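Local atomic coordinates of N-formylglutamate amidohydrolase (Ralstonia eutropha, PDB entry 2Q7S), a protein that binds a zinc ion and probably acts as a hydrolase of the N-formylglutamate amidohydrolase family, related to zinc-dependent exopeptidases. Residues G158-F163 with E242-L247; A165-N170 with P205-L210; G196-T201 with L233-G238. All blocks are in the same frame, centred on the assembly; numbering follows the deposited sequence.

Interaction 1: G158-F163 with E242-L247; sequences GAYQRF and ERRNSL
Tyr160 and Arg244 carry this contact, with Glu242 at its margin. The guanidinium of Arg244 lies flat over one face of the Tyr160 ring, the two planes only 18° apart. Arg244 CZ sits 4.0 Å from the centroid of the Tyr160 ring, close to the ring normal, so the stack is also a cation-pi interaction. Arg244 NH2 lies out toward the rim of the ring, 3.5 Å from Tyr160 CD2. Further back along the chain, Arg244 CG rests 3.7 Å from Tyr160 CD1.

Tyr160 has CG anti to its backbone N (chi1 180°), which sends the ring off the helix toward the loop and strand. Arg244 runs extended from CG to NE and crosses the tyrosine side chain at about a right angle. Its NH2 also forms a salt bridge with Glu157, one turn earlier on the helix, which helps to fix the rotation of the guanidinium.

The contact joins the C-terminal end of helix 134-163 to the start of strand 244-252. This long helix leads directly into strand 166-174, the parallel neighbour of 244-252 in the mixed central sheet of this alpha/beta fold.

Glu242 O approaches the Tyr160 ring at its edge. Tyr160 OH and Glu242 O are 3.3 Å apart, at best a weak bond. A water is gripped more firmly by the second segment: it donates to Glu242 OE1 at 2.7 Å and accepts from Arg244 NE at 3.0 Å. Glu242 OE1 also has a salt bridge with Arg239.

Interaction 2: A165-N170 with P205-L210; sequences AVWHLN and PGLVDL
Trp167 and Leu207 meet between the central sheet and a helix packed on it, an arrangement basic to the three-layer alpha/beta fold. Strand 166-174 provides the tryptophan and helix 205-217 the leucine. The contact is small, buried and wholly apolar.

Both CB atoms point toward the opposing segment, and the two side chains cross obliquely. One methyl does the touching on the helix side. Leu207 CD2 comes to 3.4 Å from Trp167 CD1, a close approach for two carbons. The same methyl is 4.2 Å from Trp167 CG. It therefore meets the five-membered part of the indole, and the six-membered part lies farther from the leucine. The methyl comes at the indole at a slant.

In Leu207 the first torsion is -179°, with CG opposite the backbone N. This carries the branch out from the helix toward the strand. In Trp167 the first torsion is -73°, with CG opposite the carbonyl carbon, and this swings the pyrrole side of the indole, with CD1, up to the leucine methyl. The indole N-H is satisfied nearby: Trp167 NE1 donates to Glu204 OE2. That bond ties the indole N-H to the residue just before segment 205-210 and limits rotation of the ring.

Helix 267-289 packs alongside this pair. Its Val286 touches Trp167, and its Tyr285 touches Leu207. On the sheet itself, Trp167 also packs on Asn245 of the neighbouring strand 244-252, and Leu169 on Leu247 of the same strand.

Leu169 follows two residues after Trp167. Its CB is not aimed at the helix, yet the CD2 methyl reaches it: Leu169 CD2 lies 4.5 Å from Leu207 CD2.

Interaction 3: G196-T201 with L233-G238; sequences GDRDGT and LIAQIG
The loop that follows strand 193-196 turns back on itself here through an Asx motif and meets the short helix 233-237. Across the contact, Arg198 lies over Ala235. The Ala235 methyl sits under one face of the guanidinium, 3.8 Å from its plane and offset toward the rim. Ala235 CB is 4.0 Å from Arg198 NE, with CZ and NH2 of the same arginine only slightly farther off.

The arginine reaches this place by bending. Its chi2 (-82°) and chi3 both turn the chain, so that the flat end folds over the helix. Polar partners beside the contact hold it: Arg198 NH1 donates to Gly230 O, and NH2 makes a weak bond to Gln232 OE1.

This loop bridges strand 193-196, which runs antiparallel to 244-252 in the central sheet, and helix 205-217. Within it, Gly200 N donates to Asp197 OD1 at 2.7 Å, meeting the oxygen from above the carboxylate plane. Asp197 OD1 also accepts from Asn225 ND2, so two donors grip this oxygen. Thr201 N bonds to Asp197 O, and Thr201 OG1 donates to Arg198 O at 2.6 Å, tilted 24° from the carbonyl plane. These bonds hold the turn 197-201 together.

Beside this, the Ile234 CG2 methyl lies 4.2 Å from the carbonyl oxygen Gly196 O. The end of Ile234 leads away from the loop and packs against Asn170 and Gln248 of the sheet. At the other end, where Gly238 leaves the helix, Gly238 O and Thr201 O are 4.0 Å apart.

In the fold
Interactions 1 and 2 each contribute one of two neighbouring parallel strands of the central sheet, 244-252 and 166-174, and interaction 3 packs against both. Interactions 1 and 2 have centres 10 Å apart and meet through these strands: Ser246 OG lies 2.7 Å from His168 ND1, a probable hydrogen bond. Interaction 3 joins interaction 1 where Ser246 CB packs 3.5 Å from Gly238 N. It reaches interaction 2 where Ile234 CD1 lies 3.4 Å from Asn170 CB. The zinc ion is held by His32, Asp55 and His172; the side chain of Ile234 is about 6 Å from that of His172. The side chains of Ile234 and Leu169 are about 10 and 12 Å from the zinc ion, whereas interaction 1 is away from the site.

Interaction 1: G158-F163 with E242-L247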
ATOM      1  N   GLY A 158       7.906  16.381  -6.131  1.00 14.27           N
ATOM      2  CA  GLY A 158       9.232  16.816  -5.888  1.00 12.91           C
ATOM      3  C   GLY A 158      10.261  16.018  -6.695  1.00 15.46           C
ATOM      4  O   GLY A 158      11.118  16.599  -7.327  1.00 13.74           O
ATOM      5  N   ALA A 159      10.180  14.690  -6.625  1.00 13.78           N
ATOM      6  CA  ALA A 159      10.981  13.812  -7.429  1.00 15.77           C
ATOM      7  C   ALA A 159      10.895  14.150  -8.907  1.00 13.03           C
ATOM      8  O   ALA A 159      11.913  14.311  -9.567  1.00 14.38           O
ATOM      9  CB  ALA A 159      10.574  12.331  -7.189  1.00 13.46           C
ATOM     10  N   TYR A 160       9.671  14.263  -9.429  1.00 12.81           N
ATOM     11  CA  TYR A 160       9.480  14.456 -10.815  1.00 11.12           C
ATOM     12  C   TYR A 160      10.036  15.839 -11.188  1.00 12.30           C
ATOM     13  O   TYR A 160      10.668  15.995 -12.210  1.00 13.87           O
ATOM     14  CB  TYR A 160       7.982  14.375 -11.180  1.00 15.51           C
ATOM     15  CG  TYR A 160       7.763  14.580 -12.638  1.00 16.38           C
ATOM     16  CD1 TYR A 160       7.808  13.526 -13.497  1.00 21.30           C
ATOM     17  CD2 TYR A 160       7.600  15.860 -13.180  1.00 18.85           C
ATOM     18  CE1 TYR A 160       7.667  13.710 -14.847  1.00 20.71           C
ATOM     19  CE2 TYR A 160       7.433  16.046 -14.535  1.00 22.30           C
ATOM     20  CZ  TYR A 160       7.474  14.965 -15.363  1.00 21.03           C
ATOM     21  OH  TYR A 160       7.289  15.118 -16.728  1.00 29.15           O
ATOM     22  N   GLN A 161       9.806  16.839 -10.344  1.00 11.74           N
ATOM     23  CA  GLN A 161      10.254  18.188 -10.680  1.00  9.37           C
ATOM     24  C   GLN A 161      11.769  18.247 -10.792  1.00 12.77           C
ATOM     25  O   GLN A 161      12.302  18.895 -11.686  1.00 16.02           O
ATOM     26  CB  GLN A 161       9.786  19.158  -9.640  1.00  9.00           C
ATOM     27  CG  GLN A 161      10.074  20.619 -10.011  1.00 16.61           C
ATOM     28  CD  GLN A 161       9.173  21.569  -9.295  1.00 23.55           C
ATOM     29  OE1 GLN A 161       8.122  21.916  -9.807  1.00 21.42           O
ATOM     30  NE2 GLN A 161       9.551  21.956  -8.070  1.00 18.39           N
ATOM     31  N   ARG A 162      12.472  17.566  -9.891  1.00 15.93           N
ATOM     32  CA  ARG A 162      13.962  17.554  -9.936  1.00 14.01           C
ATOM     33  C   ARG A 162      14.514  16.628 -11.046  1.00 16.95           C
ATOM     34  O   ARG A 162      15.464  16.964 -11.744  1.00 15.88           O
ATOM     35  CB  ARG A 162      14.485  17.123  -8.619  1.00 14.10           C
ATOM     36  CG  ARG A 162      15.939  16.787  -8.604  1.00 18.34           C
ATOM     37  CD  ARG A 162      16.460  16.609  -7.236  1.00 18.78           C
ATOM     38  NE  ARG A 162      17.817  16.125  -7.349  1.00 23.25           N
ATOM     39  CZ  ARG A 162      18.541  15.701  -6.324  1.00 20.91           C
ATOM     40  NH1 ARG A 162      18.059  15.712  -5.087  1.00 23.27           N
ATOM     41  NH2 ARG A 162      19.740  15.235  -6.565  1.00 18.97           N
ATOM     42  N   PHE A 163      13.910  15.463 -11.227  1.00 15.86           N
ATOM     43  CA  PHE A 163      14.523  14.466 -12.085  1.00 14.08           C
ATOM     44  C   PHE A 163      13.912  14.349 -13.476  1.00 14.56           C
ATOM     45  O   PHE A 163      14.565  13.852 -14.379  1.00 16.76           O
ATOM     46  CB  PHE A 163      14.520  13.117 -11.379  1.00 14.73           C
ATOM     47  CG  PHE A 163      15.486  13.043 -10.212  1.00 12.07           C
ATOM     48  CD1 PHE A 163      16.806  12.735 -10.410  1.00 13.00           C
ATOM     49  CD2 PHE A 163      15.051  13.229  -8.938  1.00 16.26           C
ATOM     50  CE1 PHE A 163      17.668  12.640  -9.325  1.00 14.97           C
ATOM     51  CE2 PHE A 163      15.929  13.135  -7.851  1.00 18.27           C
ATOM     52  CZ  PHE A 163      17.206  12.863  -8.053  1.00 11.99           C
ATOM     53  N   GLU A 242       4.417  10.115 -19.608  1.00 17.83           N
ATOM     54  CA  GLU A 242       4.832  11.366 -19.040  1.00 17.56           C
ATOM     55  C   GLU A 242       6.020  11.122 -18.152  1.00 15.83           C
ATOM     56  O   GLU A 242       6.441  12.007 -17.416  1.00 18.53           O
ATOM     57  CB  GLU A 242       3.703  11.949 -18.199  1.00 17.20           C
ATOM     58  CG  GLU A 242       2.479  12.312 -18.960  1.00 24.35           C
ATOM     59  CD  GLU A 242       1.401  12.813 -18.046  1.00 24.67           C
ATOM     60  OE1 GLU A 242       1.712  13.661 -17.169  1.00 30.48           O
ATOM     61  OE2 GLU A 242       0.253  12.359 -18.195  1.00 28.19           O
ATOM     62  N   ARG A 243       6.515   9.892 -18.177  1.00 15.41           N
ATOM     63  CA  ARG A 243       7.636   9.438 -17.365  1.00 15.59           C
ATOM     64  C   ARG A 243       7.348   9.351 -15.869  1.00 12.83           C
ATOM     65  O   ARG A 243       8.262   9.431 -15.018  1.00 13.59           O
ATOM     66  CB  ARG A 243       8.877  10.257 -17.674  1.00 16.37           C
ATOM     67  CG  ARG A 243       9.195  10.226 -19.153  1.00 18.30           C
ATOM     68  CD  ARG A 243      10.344  11.131 -19.503  1.00 22.36           C
ATOM     69  NE  ARG A 243      11.558  10.880 -18.719  1.00 27.83           N
ATOM     70  CZ  ARG A 243      12.268   9.754 -18.756  1.00 23.76           C
ATOM     71  NH1 ARG A 243      11.914   8.745 -19.536  1.00 38.73           N
ATOM     72  NH2 ARG A 243      13.366   9.644 -18.030  1.00 18.90           N
ATOM     73  N   ARG A 244       6.078   9.141 -15.555  1.00 12.25           N
ATOM     74  CA  ARG A 244       5.608   8.931 -14.199  1.00 13.26           C
ATOM     75  C   ARG A 244       5.151   7.477 -14.183  1.00 12.83           C
ATOM     76  O   ARG A 244       4.382   7.060 -15.041  1.00 14.16           O
ATOM     77  CB  ARG A 244       4.462   9.860 -13.858  1.00 12.15           C
ATOM     78  CG  ARG A 244       4.792  11.351 -13.969  1.00 12.16           C
ATOM     79  CD  ARG A 244       3.559  12.167 -14.071  1.00 11.23           C
ATOM     80  NE  ARG A 244       3.837  13.596 -13.885  1.00 13.98           N
ATOM     81  CZ  ARG A 244       3.921  14.198 -12.698  1.00 13.14           C
ATOM     82  NH1 ARG A 244       3.773  13.518 -11.578  1.00 15.45           N
ATOM     83  NH2 ARG A 244       4.178  15.498 -12.621  1.00 13.82           N
ATOM     84  N   ASN A 245       5.645   6.716 -13.223  1.00 14.61           N
ATOM     85  CA  ASN A 245       5.441   5.261 -13.178  1.00 14.65           C
ATOM     86  C   ASN A 245       4.950   4.856 -11.803  1.00 15.31           C
ATOM     87  O   ASN A 245       5.450   5.335 -10.801  1.00 17.91           O
ATOM     88  CB  ASN A 245       6.766   4.528 -13.485  1.00 14.14           C
ATOM     89  CG  ASN A 245       7.362   4.930 -14.820  1.00 12.09           C
ATOM     90  OD1 ASN A 245       6.953   4.437 -15.869  1.00 20.12           O
ATOM     91  ND2 ASN A 245       8.255   5.916 -14.786  1.00 14.40           N
ATOM     92  N   SER A 246       4.010   3.932 -11.766  1.00 16.54           N
ATOM     93  CA  SER A 246       3.514   3.410 -10.509  1.00 16.84           C
ATOM     94  C   SER A 246       3.323   1.882 -10.648  1.00 14.90           C
ATOM     95  O   SER A 246       2.758   1.336 -11.665  1.00 13.77           O
ATOM     96  CB  SER A 246       2.204   4.104 -10.134  1.00 18.15           C
ATOM     97  OG  SER A 246       1.826   3.927  -8.785  1.00 12.75           O
ATOM     98  N   LEU A 247       3.742   1.208  -9.599  1.00 12.69           N
ATOM     99  CA  LEU A 247       3.636  -0.257  -9.475  1.00 13.84           C
ATOM    100  C   LEU A 247       3.147  -0.657  -8.071  1.00 16.32           C
ATOM    101  O   LEU A 247       3.772  -0.303  -7.079  1.00 18.71           O
ATOM    102  CB  LEU A 247       5.025  -0.861  -9.741  1.00 15.14           C
ATOM    103  CG  LEU A 247       5.111  -2.398  -9.713  1.00 12.61           C
ATOM    104  CD1 LEU A 247       4.219  -2.980 -10.846  1.00 12.87           C
ATOM    105  CD2 LEU A 247       6.592  -2.796  -9.861  1.00 16.44           C
TER
HETATM  106  O   HOH W   1       3.868  15.065 -16.490  1.00 32.27           O
HETATM  107  O   HOH W   2      14.259  12.280 -16.649  1.00 41.50           O

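Interaction 2: A165-N170 with P205-L210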
ATOM      1  N   ALA A 165      11.413  12.409 -14.098  1.00 17.71           N
ATOM      2  CA  ALA A 165      10.796  11.108 -14.094  1.00 15.92           C
ATOM      3  C   ALA A 165      10.548  10.754 -12.636  1.00 15.95           C
ATOM      4  O   ALA A 165      11.170  11.315 -11.738  1.00 15.53           O
ATOM      5  CB  ALA A 165      11.709  10.091 -14.740  1.00 15.80           C
ATOM      6  N   VAL A 166       9.671   9.783 -12.405  1.00 18.36           N
ATOM      7  CA  VAL A 166       9.468   9.235 -11.087  1.00 14.63           C
ATOM      8  C   VAL A 166       9.002   7.768 -11.191  1.00 15.36           C
ATOM      9  O   VAL A 166       8.291   7.346 -12.121  1.00 17.12           O
ATOM     10  CB  VAL A 166       8.459  10.117 -10.267  1.00 17.63           C
ATOM     11  CG1 VAL A 166       7.071  10.105 -10.908  1.00 16.35           C
ATOM     12  CG2 VAL A 166       8.420   9.700  -8.795  1.00 14.98           C
ATOM     13  N   TRP A 167       9.419   6.996 -10.223  1.00 12.57           N
ATOM     14  CA  TRP A 167       9.009   5.598 -10.079  1.00 14.06           C
ATOM     15  C   TRP A 167       8.460   5.449  -8.678  1.00 13.03           C
ATOM     16  O   TRP A 167       9.191   5.641  -7.691  1.00 16.50           O
ATOM     17  CB  TRP A 167      10.194   4.654 -10.314  1.00 16.52           C
ATOM     18  CG  TRP A 167      10.628   4.547 -11.768  1.00 16.16           C
ATOM     19  CD1 TRP A 167      10.247   3.610 -12.668  1.00 19.53           C
ATOM     20  CD2 TRP A 167      11.504   5.442 -12.472  1.00 20.90           C
ATOM     21  NE1 TRP A 167      10.844   3.840 -13.877  1.00 19.85           N
ATOM     22  CE2 TRP A 167      11.615   4.961 -13.790  1.00 15.62           C
ATOM     23  CE3 TRP A 167      12.192   6.613 -12.116  1.00 14.10           C
ATOM     24  CZ2 TRP A 167      12.372   5.604 -14.755  1.00 20.02           C
ATOM     25  CZ3 TRP A 167      12.957   7.250 -13.067  1.00 18.72           C
ATOM     26  CH2 TRP A 167      13.044   6.744 -14.377  1.00 22.37           C
ATOM     27  N   HIS A 168       7.147   5.196  -8.606  1.00 15.25           N
ATOM     28  CA  HIS A 168       6.418   5.045  -7.375  1.00 14.53           C
ATOM     29  C   HIS A 168       6.128   3.548  -7.115  1.00 14.60           C
ATOM     30  O   HIS A 168       5.631   2.885  -7.998  1.00 16.97           O
ATOM     31  CB  HIS A 168       5.121   5.805  -7.497  1.00 16.14           C
ATOM     32  CG  HIS A 168       4.151   5.498  -6.413  1.00 13.66           C
ATOM     33  ND1 HIS A 168       2.849   5.144  -6.659  1.00 15.98           N
ATOM     34  CD2 HIS A 168       4.304   5.482  -5.073  1.00 16.11           C
ATOM     35  CE1 HIS A 168       2.224   4.954  -5.508  1.00 21.28           C
ATOM     36  NE2 HIS A 168       3.088   5.166  -4.532  1.00 10.19           N
ATOM     37  N   LEU A 169       6.464   3.043  -5.921  1.00 15.37           N
ATOM     38  CA  LEU A 169       6.086   1.681  -5.457  1.00 16.27           C
ATOM     39  C   LEU A 169       5.060   1.823  -4.323  1.00 17.98           C
ATOM     40  O   LEU A 169       5.290   2.496  -3.343  1.00 18.69           O
ATOM     41  CB  LEU A 169       7.280   0.858  -5.020  1.00 17.40           C
ATOM     42  CG  LEU A 169       8.496   0.709  -5.960  1.00 19.54           C
ATOM     43  CD1 LEU A 169       9.595  -0.212  -5.366  1.00 17.58           C
ATOM     44  CD2 LEU A 169       8.060   0.229  -7.351  1.00 16.15           C
ATOM     45  N   ASN A 170       3.910   1.209  -4.517  1.00 16.75           N
ATOM     46  CA  ASN A 170       2.833   1.114  -3.545  1.00 16.37           C
ATOM     47  C   ASN A 170       2.910  -0.294  -2.892  1.00 15.73           C
ATOM     48  O   ASN A 170       2.762  -1.310  -3.568  1.00 18.04           O
ATOM     49  CB  ASN A 170       1.506   1.358  -4.323  1.00 16.83           C
ATOM     50  CG  ASN A 170       0.307   1.498  -3.431  1.00 20.59           C
ATOM     51  OD1 ASN A 170      -0.590   0.650  -3.460  1.00 23.52           O
ATOM     52  ND2 ASN A 170       0.255   2.557  -2.659  1.00 16.10           N
ATOM     53  N   PRO A 205       7.563  -0.950 -18.805  1.00 19.02           N
ATOM     54  CA  PRO A 205       7.722  -2.385 -18.646  1.00 17.20           C
ATOM     55  C   PRO A 205       9.060  -2.865 -18.099  1.00 15.43           C
ATOM     56  O   PRO A 205       9.109  -3.940 -17.515  1.00 18.78           O
ATOM     57  CB  PRO A 205       7.502  -2.918 -20.082  1.00 15.71           C
ATOM     58  CG  PRO A 205       7.773  -1.761 -20.958  1.00 22.10           C
ATOM     59  CD  PRO A 205       7.284  -0.574 -20.200  1.00 18.33           C
ATOM     60  N   GLY A 206      10.138  -2.150 -18.355  1.00 15.43           N
ATOM     61  CA  GLY A 206      11.475  -2.604 -17.960  1.00 16.91           C
ATOM     62  C   GLY A 206      11.582  -2.779 -16.442  1.00 18.16           C
ATOM     63  O   GLY A 206      12.258  -3.687 -15.965  1.00 18.03           O
ATOM     64  N   LEU A 207      10.905  -1.929 -15.676  1.00 17.47           N
ATOM     65  CA  LEU A 207      10.952  -2.050 -14.223  1.00 18.78           C
ATOM     66  C   LEU A 207      10.150  -3.232 -13.696  1.00 18.70           C
ATOM     67  O   LEU A 207      10.596  -3.913 -12.765  1.00 18.51           O
ATOM     68  CB  LEU A 207      10.530  -0.775 -13.511  1.00 17.85           C
ATOM     69  CG  LEU A 207      10.583  -0.843 -11.961  1.00 19.99           C
ATOM     70  CD1 LEU A 207      11.982  -1.179 -11.439  1.00 17.52           C
ATOM     71  CD2 LEU A 207      10.091   0.438 -11.340  1.00 24.22           C
ATOM     72  N   VAL A 208       8.972  -3.466 -14.270  1.00 19.59           N
ATOM     73  CA  VAL A 208       8.168  -4.639 -13.899  1.00 19.17           C
ATOM     74  C   VAL A 208       8.978  -5.929 -14.260  1.00 18.61           C
ATOM     75  O   VAL A 208       8.979  -6.892 -13.498  1.00 18.03           O
ATOM     76  CB  VAL A 208       6.756  -4.627 -14.577  1.00 19.43           C
ATOM     77  CG1 VAL A 208       5.822  -5.618 -13.914  1.00 14.39           C
ATOM     78  CG2 VAL A 208       6.148  -3.229 -14.525  1.00 19.87           C
ATOM     79  N   ASP A 209       9.667  -5.916 -15.405  1.00 14.73           N
ATOM     80  CA  ASP A 209      10.471  -7.059 -15.852  1.00 16.56           C
ATOM     81  C   ASP A 209      11.609  -7.292 -14.854  1.00 15.93           C
ATOM     82  O   ASP A 209      11.866  -8.425 -14.465  1.00 13.48           O
ATOM     83  CB  ASP A 209      11.125  -6.806 -17.229  1.00 15.71           C
ATOM     84  CG  ASP A 209      10.149  -6.924 -18.418  1.00 25.58           C
ATOM     85  OD1 ASP A 209       8.972  -7.329 -18.264  1.00 28.53           O
ATOM     86  OD2 ASP A 209      10.595  -6.601 -19.541  1.00 26.46           O
ATOM     87  N   LEU A 210      12.276  -6.199 -14.473  1.00 15.74           N
ATOM     88  CA  LEU A 210      13.360  -6.221 -13.469  1.00 17.53           C
ATOM     89  C   LEU A 210      12.884  -6.847 -12.169  1.00 15.51           C
ATOM     90  O   LEU A 210      13.465  -7.809 -11.703  1.00 14.56           O
ATOM     91  CB  LEU A 210      13.921  -4.807 -13.213  1.00 17.19           C
ATOM     92  CG  LEU A 210      15.176  -4.612 -12.329  1.00 21.01           C
ATOM     93  CD1 LEU A 210      16.241  -5.711 -12.521  1.00 17.40           C
ATOM     94  CD2 LEU A 210      15.794  -3.282 -12.651  1.00 17.23           C
TER

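Interaction 3: G196-T201 with L233-G238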
ATOM      1  N   GLY A 196       0.895  -5.257  -9.487  1.00 16.35           N
ATOM      2  CA  GLY A 196      -0.231  -4.634 -10.160  1.00 17.48           C
ATOM      3  C   GLY A 196       0.196  -3.344 -10.840  1.00 17.39           C
ATOM      4  O   GLY A 196       0.739  -2.446 -10.211  1.00 15.21           O
ATOM      5  N   ASP A 197      -0.074  -3.275 -12.144  1.00 17.24           N
ATOM      6  CA  ASP A 197       0.210  -2.097 -12.935  1.00 16.99           C
ATOM      7  C   ASP A 197      -0.948  -1.846 -13.928  1.00 18.58           C
ATOM      8  O   ASP A 197      -0.743  -1.294 -15.018  1.00 17.14           O
ATOM      9  CB  ASP A 197       1.569  -2.285 -13.607  1.00 19.36           C
ATOM     10  CG  ASP A 197       1.583  -3.475 -14.652  1.00 20.17           C
ATOM     11  OD1 ASP A 197       0.546  -4.151 -14.888  1.00 20.12           O
ATOM     12  OD2 ASP A 197       2.630  -3.685 -15.298  1.00 28.15           O
ATOM     13  N   ARG A 198      -2.159  -2.258 -13.527  1.00 17.41           N
ATOM     14  CA  ARG A 198      -3.413  -2.046 -14.284  1.00 18.96           C
ATOM     15  C   ARG A 198      -3.224  -2.598 -15.680  1.00 17.27           C
ATOM     16  O   ARG A 198      -3.288  -1.873 -16.648  1.00 19.20           O
ATOM     17  CB  ARG A 198      -3.825  -0.544 -14.300  1.00 21.13           C
ATOM     18  CG  ARG A 198      -3.829   0.094 -12.908  1.00 27.72           C
ATOM     19  CD  ARG A 198      -5.072  -0.189 -12.143  1.00 29.96           C
ATOM     20  NE  ARG A 198      -6.163   0.545 -12.746  1.00 31.85           N
ATOM     21  CZ  ARG A 198      -7.250   0.973 -12.128  1.00 28.85           C
ATOM     22  NH1 ARG A 198      -7.478   0.737 -10.837  1.00 24.50           N
ATOM     23  NH2 ARG A 198      -8.135   1.649 -12.837  1.00 36.50           N
ATOM     24  N   ASP A 199      -2.920  -3.896 -15.726  1.00 17.21           N
ATOM     25  CA  ASP A 199      -2.595  -4.664 -16.942  1.00 19.43           C
ATOM     26  C   ASP A 199      -1.579  -4.018 -17.875  1.00 19.13           C
ATOM     27  O   ASP A 199      -1.787  -3.936 -19.086  1.00 16.97           O
ATOM     28  CB  ASP A 199      -3.868  -4.998 -17.699  1.00 17.61           C
ATOM     29  CG  ASP A 199      -4.842  -5.823 -16.874  1.00 24.35           C
ATOM     30  OD1 ASP A 199      -4.401  -6.826 -16.247  1.00 27.59           O
ATOM     31  OD2 ASP A 199      -6.061  -5.481 -16.898  1.00 27.52           O
ATOM     32  N   GLY A 200      -0.465  -3.584 -17.299  1.00 16.45           N
ATOM     33  CA  GLY A 200       0.640  -3.100 -18.081  1.00 18.48           C
ATOM     34  C   GLY A 200       0.573  -1.652 -18.515  1.00 18.45           C
ATOM     35  O   GLY A 200       1.218  -1.305 -19.499  1.00 20.61           O
ATOM     36  N   THR A 201      -0.176  -0.808 -17.800  1.00 18.89           N
ATOM     37  CA  THR A 201      -0.393   0.601 -18.218  1.00 19.01           C
ATOM     38  C   THR A 201       0.202   1.693 -17.308  1.00 19.11           C
ATOM     39  O   THR A 201       0.330   2.842 -17.720  1.00 21.08           O
ATOM     40  CB  THR A 201      -1.907   0.913 -18.416  1.00 20.96           C
ATOM     41  OG1 THR A 201      -2.607   0.619 -17.220  1.00 18.68           O
ATOM     42  CG2 THR A 201      -2.537   0.065 -19.586  1.00  9.94           C
ATOM     43  N   LEU A 233      -5.328   4.817  -7.228  1.00 14.63           N
ATOM     44  CA  LEU A 233      -4.137   5.625  -7.000  1.00 14.73           C
ATOM     45  C   LEU A 233      -3.041   5.307  -8.055  1.00 12.96           C
ATOM     46  O   LEU A 233      -2.411   6.200  -8.588  1.00 11.64           O
ATOM     47  CB  LEU A 233      -3.610   5.454  -5.550  1.00 14.85           C
ATOM     48  CG  LEU A 233      -2.369   6.259  -5.251  1.00 15.04           C
ATOM     49  CD1 LEU A 233      -2.634   7.818  -5.390  1.00 15.91           C
ATOM     50  CD2 LEU A 233      -1.827   5.884  -3.908  1.00 15.23           C
ATOM     51  N   ILE A 234      -2.875   4.038  -8.402  1.00  9.61           N
ATOM     52  CA  ILE A 234      -1.796   3.591  -9.294  1.00 14.28           C
ATOM     53  C   ILE A 234      -1.998   4.109 -10.714  1.00 13.79           C
ATOM     54  O   ILE A 234      -1.046   4.495 -11.364  1.00 16.85           O
ATOM     55  CB  ILE A 234      -1.679   2.022  -9.313  1.00 16.93           C
ATOM     56  CG1 ILE A 234      -1.696   1.430  -7.882  1.00 11.95           C
ATOM     57  CG2 ILE A 234      -0.507   1.567 -10.133  1.00 15.56           C
ATOM     58  CD1 ILE A 234      -0.513   1.958  -6.934  1.00 11.87           C
ATOM     59  N   ALA A 235      -3.258   4.137 -11.165  1.00 13.97           N
ATOM     60  CA  ALA A 235      -3.646   4.680 -12.471  1.00 13.07           C
ATOM     61  C   ALA A 235      -3.421   6.206 -12.528  1.00 16.79           C
ATOM     62  O   ALA A 235      -3.138   6.761 -13.597  1.00 17.23           O
ATOM     63  CB  ALA A 235      -5.078   4.365 -12.751  1.00  9.85           C
ATOM     64  N   GLN A 236      -3.562   6.870 -11.378  1.00 15.82           N
ATOM     65  CA  GLN A 236      -3.455   8.314 -11.286  1.00 17.17           C
ATOM     66  C   GLN A 236      -2.032   8.767 -11.259  1.00 17.09           C
ATOM     67  O   GLN A 236      -1.697   9.794 -11.842  1.00 17.50           O
ATOM     68  CB  GLN A 236      -4.102   8.787  -9.997  1.00 19.63           C
ATOM     69  CG  GLN A 236      -5.577   8.689 -10.046  1.00 27.37           C
ATOM     70  CD  GLN A 236      -6.204   9.139  -8.783  1.00 38.16           C
ATOM     71  OE1 GLN A 236      -5.565   9.123  -7.705  1.00 35.25           O
ATOM     72  NE2 GLN A 236      -7.470   9.554  -8.883  1.00 26.75           N
ATOM     73  N   ILE A 237      -1.203   8.021 -10.531  1.00 17.67           N
ATOM     74  CA  ILE A 237       0.230   8.341 -10.416  1.00 17.04           C
ATOM     75  C   ILE A 237       0.992   7.852 -11.675  1.00 19.44           C
ATOM     76  O   ILE A 237       1.749   8.623 -12.301  1.00 18.36           O
ATOM     77  CB  ILE A 237       0.833   7.806  -9.134  1.00 19.72           C
ATOM     78  CG1 ILE A 237       0.307   8.567  -7.922  1.00 17.49           C
ATOM     79  CG2 ILE A 237       2.384   7.918  -9.138  1.00 18.26           C
ATOM     80  CD1 ILE A 237       0.789   7.969  -6.583  1.00 14.97           C
ATOM     81  N   GLY A 238       0.723   6.610 -12.070  1.00 20.21           N
ATOM     82  CA  GLY A 238       1.438   5.964 -13.166  1.00 19.38           C
ATOM     83  C   GLY A 238       0.919   6.314 -14.524  1.00 22.13           C
ATOM     84  O   GLY A 238      -0.092   5.767 -14.970  1.00 23.28           O
TER